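Local structure of GTPase subunit of restriction endonuclease (Thermococcus gammatolerans, 6P0G) at residues A[50-55]-A[112-117]. The protein binds DNA through this domain and is probably the target-recognising GTPase subunit of an McrBC-like restriction endonuclease. Sequence-based numbering, arbitrary orientation.
Sequences CYFWGR and NDFWRK. With nucleotides of chain B.
F52, W53, F114 and W115 form an aromatic cluster between the strand 49-55 and the loop that carries 112-117. F52 and F114 meet edge-to-face with an offset, their planes at 82° and their centroids 5.4 Å apart. The rim of F52 is turned toward the face of F114, and F52 CZ comes to 3.6 Å from F114 CE1. This depends on F52 holding CG between its backbone N and carbonyl carbon (chi1 63°), which brings the far end of the ring nearer the loop than its base. W115 fits between the two strand residues and touches both at an angle that is neither stacked nor perpendicular. Its CZ2 lies 3.9 Å from F52 CE2 and 4.1 Å from W53 CE3, while F114 CE1 sits over one face of the same indole.

Contacts to the main chain add to this. The six-membered end of W115 points at the strand, with CH2 3.3 Å from G54 N and 3.5 Å from W53 C. Because G54 has no side chain, the indole can lie this close.

A chi1 of -173°, which sets CG anti to the backbone N, turns one face of the W53 indole to the adenine of DA2 of chain B, whose N1 lies 3.1 Å above the ring plane, offset toward its rim. W115 thus borders the residue that meets the base, consistent with an aromatic base-binding pocket, and R55, which makes a salt bridge to a DNA phosphate, lies two residues further along the strand.

Around the cluster, W115 NE1 is hydrogen-bonded to N19 O of helix 15-26, and T23 OG1 of the same helix hydrogen-bonds to F52 O. L124 of strand 123-127 packs on W115, F126 meets F52, and I8 and I10 of strand 5-11 lie against W53.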
loop_
_atom_site.group_PDB
_atom_site.type_symbol
_atom_site.label_atom_id
_atom_site.label_comp_id
_atom_site.label_asym_id
_atom_site.label_seq_id
_atom_site.Cartn_x
_atom_site.Cartn_y
_atom_site.Cartn_z
ATOM N N CYS A 50 -2.236 8.906 -10.956
ATOM C CA CYS A 50 -2.710 7.722 -10.232
ATOM C C CYS A 50 -1.694 7.253 -9.192
ATOM O O CYS A 50 -0.498 7.183 -9.478
ATOM C CB CYS A 50 -2.995 6.560 -11.199
ATOM S SG CYS A 50 -4.311 6.896 -12.415
ATOM N N TYR A 51 -2.189 6.923 -7.999
ATOM C CA TYR A 51 -1.388 6.361 -6.910
ATOM C C TYR A 51 -1.858 4.932 -6.676
ATOM O O TYR A 51 -3.036 4.697 -6.388
ATOM C CB TYR A 51 -1.516 7.200 -5.615
ATOM C CG TYR A 51 -1.052 8.646 -5.777
ATOM C CD1 TYR A 51 0.293 8.977 -5.687
ATOM C CD2 TYR A 51 -1.962 9.676 -6.031
ATOM C CE1 TYR A 51 0.733 10.297 -5.857
ATOM C CE2 TYR A 51 -1.532 10.998 -6.185
ATOM C CZ TYR A 51 -0.181 11.294 -6.099
ATOM O OH TYR A 51 0.268 12.592 -6.251
ATOM N N PHE A 52 -0.951 3.969 -6.809
ATOM C CA PHE A 52 -1.364 2.587 -6.758
ATOM C C PHE A 52 -0.228 1.664 -6.363
ATOM O O PHE A 52 0.947 1.985 -6.536
ATOM C CB PHE A 52 -1.961 2.156 -8.119
ATOM C CG PHE A 52 -0.976 2.208 -9.268
ATOM C CD1 PHE A 52 -0.698 3.405 -9.917
ATOM C CD2 PHE A 52 -0.322 1.064 -9.689
ATOM C CE1 PHE A 52 0.209 3.453 -10.976
ATOM C CE2 PHE A 52 0.595 1.108 -10.741
ATOM C CZ PHE A 52 0.857 2.293 -11.386
ATOM N N TRP A 53 -0.610 0.508 -5.832
ATOM C CA TRP A 53 0.306 -0.540 -5.434
ATOM C C TRP A 53 -0.177 -1.847 -6.056
ATOM O O TRP A 53 -1.265 -1.891 -6.640
ATOM C CB TRP A 53 0.361 -0.634 -3.920
ATOM C CG TRP A 53 1.373 -1.561 -3.382
ATOM C CD1 TRP A 53 1.139 -2.632 -2.582
ATOM C CD2 TRP A 53 2.795 -1.501 -3.576
ATOM N NE1 TRP A 53 2.318 -3.238 -2.257
ATOM C CE2 TRP A 53 3.355 -2.570 -2.858
ATOM C CE3 TRP A 53 3.650 -0.643 -4.280
ATOM C CZ2 TRP A 53 4.738 -2.822 -2.831
ATOM C CZ3 TRP A 53 5.024 -0.886 -4.250
ATOM C CH2 TRP A 53 5.551 -1.971 -3.535
ATOM N N GLY A 54 0.617 -2.910 -5.944
ATOM C CA GLY A 54 0.282 -4.156 -6.615
ATOM C C GLY A 54 0.891 -5.321 -5.861
ATOM O O GLY A 54 1.860 -5.132 -5.113
ATOM N N ARG A 55 0.303 -6.505 -6.020
ATOM C CA ARG A 55 0.847 -7.726 -5.428
ATOM C C ARG A 55 0.655 -8.887 -6.394
ATOM O O ARG A 55 -0.098 -8.782 -7.369
ATOM C CB ARG A 55 0.194 -8.028 -4.070
ATOM C CG ARG A 55 0.613 -7.033 -2.976
ATOM C CD ARG A 55 -0.060 -7.278 -1.636
ATOM N NE ARG A 55 0.538 -8.385 -0.900
ATOM C CZ ARG A 55 -0.014 -9.587 -0.812
ATOM N NH1 ARG A 55 -1.166 -9.814 -1.428
ATOM N NH2 ARG A 55 0.582 -10.554 -0.119
ATOM N N ASN A 112 6.200 -3.056 -16.267
ATOM C CA ASN A 112 7.648 -2.992 -16.123
ATOM C C ASN A 112 8.151 -1.613 -16.472
ATOM O O ASN A 112 9.332 -1.319 -16.281
ATOM C CB ASN A 112 8.339 -4.035 -17.009
ATOM C CG ASN A 112 7.842 -5.445 -16.754
ATOM O OD1 ASN A 112 8.135 -6.039 -15.713
ATOM N ND2 ASN A 112 7.102 -5.998 -17.715
ATOM N N ASP A 113 7.247 -0.783 -16.999
ATOM C CA ASP A 113 7.538 0.609 -17.350
ATOM C C ASP A 113 7.912 1.457 -16.135
ATOM O O ASP A 113 8.612 2.467 -16.265
ATOM C CB ASP A 113 6.334 1.258 -18.050
ATOM C CG ASP A 113 6.072 0.684 -19.429
ATOM O OD1 ASP A 113 7.027 0.193 -20.071
ATOM O OD2 ASP A 113 4.905 0.743 -19.870
ATOM N N PHE A 114 7.431 1.061 -14.961
ATOM C CA PHE A 114 7.629 1.860 -13.753
ATOM C C PHE A 114 7.893 1.001 -12.529
ATOM O O PHE A 114 8.053 1.509 -11.426
ATOM C CB PHE A 114 6.411 2.753 -13.503
ATOM C CG PHE A 114 5.100 2.059 -13.720
ATOM C CD1 PHE A 114 4.669 1.078 -12.841
ATOM C CD2 PHE A 114 4.302 2.383 -14.802
ATOM C CE1 PHE A 114 3.465 0.432 -13.044
ATOM C CE2 PHE A 114 3.089 1.746 -15.004
ATOM C CZ PHE A 114 2.668 0.773 -14.127
ATOM N N TRP A 115 7.928 -0.310 -12.722
ATOM C CA TRP A 115 8.220 -1.205 -11.610
ATOM C C TRP A 115 9.344 -2.178 -11.936
ATOM O O TRP A 115 9.388 -2.736 -13.037
ATOM C CB TRP A 115 6.960 -1.973 -11.218
ATOM C CG TRP A 115 6.087 -1.237 -10.276
ATOM C CD1 TRP A 115 6.373 -0.064 -9.645
ATOM C CD2 TRP A 115 4.786 -1.629 -9.830
ATOM N NE1 TRP A 115 5.335 0.300 -8.831
ATOM C CE2 TRP A 115 4.339 -0.638 -8.927
ATOM C CE3 TRP A 115 3.947 -2.717 -10.107
ATOM C CZ2 TRP A 115 3.095 -0.695 -8.300
ATOM C CZ3 TRP A 115 2.702 -2.776 -9.483
ATOM C CH2 TRP A 115 2.291 -1.766 -8.587
ATOM N N ARG A 116 10.253 -2.382 -10.983
ATOM C CA ARG A 116 11.233 -3.454 -11.102
ATOM C C ARG A 116 10.526 -4.784 -10.848
ATOM O O ARG A 116 9.905 -4.969 -9.794
ATOM C CB ARG A 116 12.397 -3.254 -10.129
ATOM N N LYS A 117 10.615 -5.691 -11.827
ATOM C CA LYS A 117 9.861 -6.951 -11.852
ATOM C C LYS A 117 8.342 -6.754 -11.767
ATOM O O LYS A 117 7.624 -7.608 -11.238
ATOM C CB LYS A 117 10.320 -7.874 -10.721
ATOM P P DA B 2 11.331 -10.824 -0.485
ATOM O OP1 DA B 2 10.584 -12.107 -0.446
ATOM O OP2 DA B 2 12.781 -10.780 -0.775
ATOM O "O5'" DA B 2 10.593 -10.016 -1.653
ATOM C "C5'" DA B 2 9.418 -10.564 -2.234
ATOM C "C4'" DA B 2 8.231 -10.309 -1.334
ATOM O "O4'" DA B 2 7.964 -8.884 -1.334
ATOM C "C3'" DA B 2 6.920 -10.966 -1.767
ATOM O "O3'" DA B 2 6.025 -11.124 -0.594
ATOM C "C2'" DA B 2 6.406 -9.952 -2.787
ATOM C "C1'" DA B 2 6.846 -8.613 -2.162
ATOM N N9 DA B 2 7.204 -7.574 -3.140
ATOM C C8 DA B 2 8.455 -7.251 -3.614
ATOM N N7 DA B 2 8.449 -6.250 -4.490
ATOM C C5 DA B 2 7.116 -5.895 -4.581
ATOM C C6 DA B 2 6.438 -4.911 -5.335
ATOM N N6 DA B 2 7.046 -4.075 -6.176
ATOM N N1 DA B 2 5.096 -4.832 -5.195
ATOM C C2 DA B 2 4.488 -5.680 -4.343
ATOM N N3 DA B 2 5.012 -6.640 -3.584
ATOM C C4 DA B 2 6.338 -6.698 -3.751
ATOM P P DC B 3 4.408 -11.143 -0.712
ATOM O OP1 DC B 3 4.046 -12.259 -1.627
ATOM O OP2 DC B 3 3.902 -9.761 -0.925
ATOM O "O5'" DC B 3 3.894 -11.479 0.775
ATOM C "C5'" DC B 3 4.636 -12.357 1.618
ATOM C "C4'" DC B 3 3.821 -13.586 1.974
ATOM O "O4'" DC B 3 4.712 -14.621 2.486
ATOM C "C3'" DC B 3 2.780 -13.379 3.066
ATOM O "O3'" DC B 3 1.716 -14.375 2.942
ATOM C "C2'" DC B 3 3.623 -13.626 4.322
ATOM C "C1'" DC B 3 4.451 -14.832 3.865
ATOM N N1 DC B 3 5.768 -15.017 4.568
ATOM C C2 DC B 3 6.521 -16.186 4.329
ATOM O O2 DC B 3 6.080 -17.050 3.546
ATOM N N3 DC B 3 7.711 -16.342 4.963
ATOM C C4 DC B 3 8.157 -15.393 5.792
ATOM N N4 DC B 3 9.342 -15.592 6.388
ATOM C C5 DC B 3 7.404 -14.197 6.051
ATOM C C6 DC B 3 6.229 -14.052 5.424
#